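Local coordinates for protein putative oxidoreductase (Magnetospirillum magnetotacticum, PDB 3C1A) that is a putative oxidoreductase of the Gfo/Idh/MocA family that probably uses a nicotinamide cofactor, NAD(H) or NADP(H), bound to its Rossmann-fold domain, at residues K94-E99 with V121-E126; V11-I16 with L286-V291. All blocks are in the same frame, centred on the assembly; numbering follows the deposited sequence.

Contact 1 of 2, residues K94-E99 with V121-E126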
loop_
_atom_site.group_PDB
_atom_site.type_symbol
_atom_site.label_atom_id
_atom_site.label_comp_id
_atom_site.label_asym_id
_atom_site.label_seq_id
_atom_site.Cartn_x
_atom_site.Cartn_y
_atom_site.Cartn_z
ATOM N N LYS A 94 -8.555 8.734 17.809
ATOM C CA LYS A 94 -8.083 7.363 17.579
ATOM C C LYS A 94 -7.125 7.306 16.417
ATOM O O LYS A 94 -7.430 7.813 15.328
ATOM C CB LYS A 94 -9.235 6.419 17.319
ATOM C CG LYS A 94 -10.065 6.213 18.560
ATOM C CD LYS A 94 -11.444 5.879 18.219
ATOM C CE LYS A 94 -12.225 5.453 19.474
ATOM N NZ LYS A 94 -12.026 6.339 20.621
ATOM N N ALA A 95 -5.983 6.673 16.647
ATOM C CA ALA A 95 -5.027 6.395 15.586
ATOM C C ALA A 95 -5.638 5.579 14.452
ATOM O O ALA A 95 -6.499 4.703 14.701
ATOM C CB ALA A 95 -3.850 5.647 16.135
ATOM N N VAL A 96 -5.177 5.859 13.219
ATOM C CA VAL A 96 -5.787 5.290 11.997
ATOM C C VAL A 96 -4.750 4.604 11.139
ATOM O O VAL A 96 -3.681 5.169 10.903
ATOM C CB VAL A 96 -6.486 6.382 11.118
ATOM C CG1 VAL A 96 -6.939 5.775 9.840
ATOM C CG2 VAL A 96 -7.687 7.057 11.872
ATOM N N LEU A 97 -5.054 3.372 10.713
ATOM C CA LEU A 97 -4.362 2.687 9.621
ATOM C C LEU A 97 -5.358 2.522 8.512
ATOM O O LEU A 97 -6.352 1.797 8.686
ATOM C CB LEU A 97 -3.857 1.289 10.062
ATOM C CG LEU A 97 -3.141 0.482 8.959
ATOM C CD1 LEU A 97 -1.835 1.136 8.430
ATOM C CD2 LEU A 97 -2.847 -0.941 9.472
ATOM N N VAL A 98 -5.194 3.294 7.417
ATOM C CA VAL A 98 -6.139 3.251 6.324
ATOM C C VAL A 98 -5.562 2.609 5.092
ATOM O O VAL A 98 -4.402 2.841 4.725
ATOM C CB VAL A 98 -6.646 4.663 5.971
ATOM C CG1 VAL A 98 -5.489 5.547 5.725
ATOM C CG2 VAL A 98 -7.613 4.574 4.820
ATOM N N GLU A 99 -6.377 1.799 4.433
ATOM C CA GLU A 99 -5.859 0.990 3.340
ATOM C C GLU A 99 -5.560 1.965 2.193
ATOM O O GLU A 99 -6.095 3.056 2.171
ATOM C CB GLU A 99 -6.848 -0.131 2.974
ATOM C CG GLU A 99 -6.173 -1.372 2.426
ATOM C CD GLU A 99 -7.161 -2.274 1.714
ATOM O OE1 GLU A 99 -8.306 -2.388 2.205
ATOM O OE2 GLU A 99 -6.798 -2.841 0.655
ATOM N N VAL A 121 -2.974 13.326 15.734
ATOM C CA VAL A 121 -3.328 11.891 15.684
ATOM C C VAL A 121 -2.452 11.131 14.669
ATOM O O VAL A 121 -2.199 11.602 13.569
ATOM C CB VAL A 121 -4.865 11.666 15.406
ATOM C CG1 VAL A 121 -5.172 10.305 14.975
ATOM C CG2 VAL A 121 -5.766 12.120 16.604
HETATM N N MSE A 122 -1.977 9.956 15.053
HETATM C CA MSE A 122 -1.135 9.154 14.184
HETATM C C MSE A 122 -2.001 8.509 13.060
HETATM O O MSE A 122 -3.002 7.872 13.352
HETATM C CB MSE A 122 -0.415 8.096 15.017
HETATM C CG MSE A 122 0.618 7.423 14.252
HETATM SE SE MSE A 122 1.266 5.962 15.357
HETATM C CE MSE A 122 0.017 4.568 15.041
ATOM N N VAL A 123 -1.639 8.747 11.782
ATOM C CA VAL A 123 -2.314 8.148 10.628
ATOM C C VAL A 123 -1.273 7.505 9.729
ATOM O O VAL A 123 -0.351 8.173 9.260
ATOM C CB VAL A 123 -3.182 9.205 9.828
ATOM C CG1 VAL A 123 -3.877 8.573 8.553
ATOM C CG2 VAL A 123 -4.183 9.818 10.789
ATOM N N TRP A 124 -1.380 6.187 9.555
ATOM C CA TRP A 124 -0.520 5.456 8.657
ATOM C C TRP A 124 -1.361 5.032 7.482
ATOM O O TRP A 124 -2.552 4.759 7.639
ATOM C CB TRP A 124 0.037 4.206 9.341
ATOM C CG TRP A 124 1.086 4.427 10.396
ATOM C CD1 TRP A 124 1.383 5.583 11.035
ATOM C CD2 TRP A 124 1.963 3.435 10.946
ATOM N NE1 TRP A 124 2.395 5.387 11.965
ATOM C CE2 TRP A 124 2.784 4.081 11.910
ATOM C CE3 TRP A 124 2.156 2.086 10.709
ATOM C CZ2 TRP A 124 3.765 3.403 12.635
ATOM C CZ3 TRP A 124 3.132 1.418 11.447
ATOM C CH2 TRP A 124 3.912 2.080 12.382
ATOM N N VAL A 125 -0.749 4.981 6.293
ATOM C CA VAL A 125 -1.410 4.395 5.150
ATOM C C VAL A 125 -0.809 2.992 4.866
ATOM O O VAL A 125 0.405 2.801 4.880
ATOM C CB VAL A 125 -1.331 5.270 3.934
ATOM C CG1 VAL A 125 -1.986 4.576 2.735
ATOM C CG2 VAL A 125 -1.980 6.645 4.245
ATOM N N GLU A 126 -1.682 2.021 4.628
ATOM C CA GLU A 126 -1.274 0.627 4.413
ATOM C C GLU A 126 -0.806 0.369 2.977
ATOM O O GLU A 126 -1.558 -0.135 2.137
ATOM C CB GLU A 126 -2.396 -0.361 4.791
ATOM C CG GLU A 126 -1.881 -1.728 5.308
ATOM C CD GLU A 126 -1.642 -2.772 4.203
ATOM O OE1 GLU A 126 -2.611 -3.109 3.478
ATOM O OE2 GLU A 126 -0.492 -3.282 4.092
#
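Leu97 and Trp124, neighbours on adjacent strands, form the apolar centre of this contact. With CG anti to the backbone N (chi1 179°) and chi2 at 63°, Leu97 turns CD1 toward strand 123-126, against Trp124 CB at 3.7 Å; the same methyl carries on to the CB of Glu126, 4.0 Å off. The Trp124 indole leans the other way, away from strand 95-99. The CE of Met122, a selenomethionine here, sits over one face of that indole near the rim and also comes within 4.2 Å of the CB of Ala95. On the reverse these two strands present four valines: Val96 CB meets Val123 CG2 at 4.1 Å, and Val98 CG1 lies beside Val125 CG2, 4.0 Å away, both side chains heading off the sheet together. Helix 82-91 packs on that surface, while helix 279-290 packs on Leu97, Met122 and Trp124.

Between the two layers the backbones are laced together by four hydrogen bonds. Val96 N and Val98 N give to the carbonyls of Met122 and Trp124; Trp124 N and Glu126 N return the favour to Val96 O and Val98 O. The last, Glu126 N to Val98 O, is the shortest at 2.8 Å, yet its donor is tilted 31° from the carbonyl plane. Further out, Trp124 NE1 is held by the carbonyl of Glu295, and Lys94 NZ by that of Ala67. At the C-terminal end Glu99 and Glu126 run alongside each other, with Glu126 OE2 hydrogen-bonded to Thr128 OG1. Glu99 opens the Glu-Lys-Pro sequence common in the Gfo/Idh/MocA family. Strand 95-99, helix 106-119 and strand 123-126 make a beta-alpha-beta crossover, whose second strand is the outermost on this side of the parallel Rossmann sheet.

Contact 2 of 2, residues V11-I16 with L286-V291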
loop_
_atom_site.group_PDB
_atom_site.type_symbol
_atom_site.label_atom_id
_atom_site.label_comp_id
_atom_site.label_asym_id
_atom_site.label_seq_id
_atom_site.Cartn_x
_atom_site.Cartn_y
_atom_site.Cartn_z
ATOM N N VAL A 11 -3.170 -3.890 22.605
ATOM C CA VAL A 11 -3.663 -2.654 22.033
ATOM C C VAL A 11 -5.038 -2.952 21.421
ATOM O O VAL A 11 -5.200 -3.918 20.674
ATOM C CB VAL A 11 -2.682 -2.080 20.968
ATOM C CG1 VAL A 11 -3.320 -0.909 20.208
ATOM C CG2 VAL A 11 -1.334 -1.655 21.625
ATOM N N ARG A 12 -6.025 -2.129 21.752
ATOM C CA ARG A 12 -7.397 -2.428 21.390
ATOM C C ARG A 12 -7.729 -1.787 20.053
ATOM O O ARG A 12 -7.825 -0.586 19.947
ATOM C CB ARG A 12 -8.302 -1.997 22.531
ATOM C CG ARG A 12 -7.896 -2.693 23.871
ATOM C CD ARG A 12 -8.746 -2.219 25.025
ATOM N NE ARG A 12 -8.545 -0.800 25.309
ATOM C CZ ARG A 12 -7.559 -0.321 26.069
ATOM N NH1 ARG A 12 -6.653 -1.120 26.634
ATOM N NH2 ARG A 12 -7.458 0.984 26.258
ATOM N N LEU A 13 -7.843 -2.630 19.040
ATOM C CA LEU A 13 -8.096 -2.227 17.675
ATOM C C LEU A 13 -9.495 -2.503 17.256
ATOM O O LEU A 13 -10.107 -3.454 17.705
ATOM C CB LEU A 13 -7.176 -2.968 16.699
ATOM C CG LEU A 13 -5.679 -2.856 16.872
ATOM C CD1 LEU A 13 -4.974 -3.716 15.775
ATOM C CD2 LEU A 13 -5.253 -1.405 16.824
ATOM N N ALA A 14 -10.002 -1.660 16.363
ATOM C CA ALA A 14 -11.283 -1.922 15.736
ATOM C C ALA A 14 -11.115 -1.847 14.216
ATOM O O ALA A 14 -10.236 -1.147 13.715
ATOM C CB ALA A 14 -12.337 -0.935 16.223
ATOM N N LEU A 15 -11.952 -2.592 13.496
ATOM C CA LEU A 15 -11.875 -2.657 12.048
ATOM C C LEU A 15 -13.189 -2.193 11.424
ATOM O O LEU A 15 -14.303 -2.625 11.834
ATOM C CB LEU A 15 -11.549 -4.090 11.629
ATOM C CG LEU A 15 -11.559 -4.457 10.140
ATOM C CD1 LEU A 15 -10.546 -3.614 9.391
ATOM C CD2 LEU A 15 -11.279 -5.950 9.973
ATOM N N ILE A 16 -13.082 -1.248 10.496
ATOM C CA ILE A 16 -14.233 -0.810 9.777
ATOM C C ILE A 16 -13.962 -1.338 8.366
ATOM O O ILE A 16 -13.013 -0.898 7.707
ATOM C CB ILE A 16 -14.444 0.707 9.817
ATOM C CG1 ILE A 16 -14.654 1.172 11.273
ATOM C CG2 ILE A 16 -15.614 1.059 8.917
ATOM C CD1 ILE A 16 -14.481 2.648 11.499
ATOM N N LEU A 286 3.607 -3.556 13.627
ATOM C CA LEU A 286 4.219 -2.252 13.818
ATOM C C LEU A 286 3.220 -1.163 14.178
ATOM O O LEU A 286 3.450 -0.376 15.109
ATOM C CB LEU A 286 4.999 -1.837 12.582
ATOM C CG LEU A 286 6.267 -2.669 12.351
ATOM C CD1 LEU A 286 6.893 -2.205 11.006
ATOM C CD2 LEU A 286 7.224 -2.581 13.542
ATOM N N PHE A 287 2.116 -1.099 13.446
ATOM C CA PHE A 287 1.090 -0.080 13.684
ATOM C C PHE A 287 0.584 -0.229 15.113
ATOM O O PHE A 287 0.625 0.719 15.856
ATOM C CB PHE A 287 -0.069 -0.186 12.685
ATOM C CG PHE A 287 -1.237 0.666 13.020
ATOM C CD1 PHE A 287 -1.207 2.047 12.788
ATOM C CD2 PHE A 287 -2.394 0.109 13.557
ATOM C CE1 PHE A 287 -2.296 2.859 13.138
ATOM C CE2 PHE A 287 -3.528 0.939 13.873
ATOM C CZ PHE A 287 -3.474 2.273 13.694
ATOM N N ALA A 288 0.176 -1.425 15.504
ATOM C CA ALA A 288 -0.367 -1.612 16.866
ATOM C C ALA A 288 0.682 -1.198 17.886
ATOM O O ALA A 288 0.369 -0.570 18.907
ATOM C CB ALA A 288 -0.856 -3.032 17.092
ATOM N N GLY A 289 1.946 -1.481 17.565
ATOM C CA GLY A 289 3.070 -1.122 18.428
ATOM C C GLY A 289 3.376 0.353 18.570
ATOM O O GLY A 289 4.019 0.763 19.537
ATOM N N ALA A 290 2.918 1.157 17.626
ATOM C CA ALA A 290 3.153 2.571 17.666
ATOM C C ALA A 290 1.985 3.352 18.285
ATOM O O ALA A 290 2.102 4.551 18.549
ATOM C CB ALA A 290 3.500 3.044 16.295
ATOM N N VAL A 291 0.859 2.690 18.572
ATOM C CA VAL A 291 -0.364 3.415 18.910
ATOM C C VAL A 291 -0.124 4.242 20.194
ATOM O O VAL A 291 -0.466 5.414 20.244
ATOM C CB VAL A 291 -1.609 2.441 19.033
ATOM C CG1 VAL A 291 -2.756 3.093 19.814
ATOM C CG2 VAL A 291 -2.100 1.996 17.629
#
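The backbones come nearest where Val11 faces Ala288, their CA atoms 6.2 Å apart, with strand 11-16 and helix 286-290 crossing at 121° and their axes 9.0 Å from each other. Val11 makes two of the four residue contacts, and its two methyls divide the work. CG2 lies on the carbonyl oxygen of Ala288, 3.4 Å away. CG1, placed anti to the backbone N (chi1 171°), reaches instead to Val291, whose CB is 3.9 Å off; the two valines meet at a slant, both methyls of Val291 bearing on that one carbon.

Strand 11-17 is the first strand of the Rossmann domain, and its last residue opens the glycine-rich Gly-x-Gly-x-x-Gly turn that, in this fold, normally passes under the cofactor diphosphate. The helix it meets comes from near the other end of the chain, some 270 residues later, so a late C-terminal element is packed back onto the parallel sheet of the Rossmann domain. The touching residues, Val11 and Leu13, lie in the first half of the strand.

Two residues along from Val11, Leu13 points to the same side and reaches the helix with both of its methyls. CD2 approaches CE2 of Phe287 obliquely at 4.1 Å, the leucine and the phenylalanine reaching past one another from opposite sides, while CD1 comes to 4.4 Å from Ala288 CB. Within 286-291, CG2 of Val291 lies over one face of the Phe287 ring, toward its rim. Leu13 and Val291 both also touch Ala72 on the neighbouring strand 72-76.

Phe287 bridges the two contacts: a residue of contact 2, its ring packs against the strands of contact 1. Its CE1 lies 3.4 Å from Met122 CE and 3.5 Å from Val96 O, and its backbone N is 3.4 Å from Trp124 CZ3. The contact centres are about 9 Å apart, and both reach the same parallel sheet, with strand 72-76 between strands 11-17 and 95-99. The last residues of helix 279-290, together with Val291, reach strands 11-17, 72-76, 95-99 and 123-126. By analogy with other Rossmann domains, a cofactor would lie at the C-terminal ends of these strands, nearer Glu99 and Glu126 than Val11.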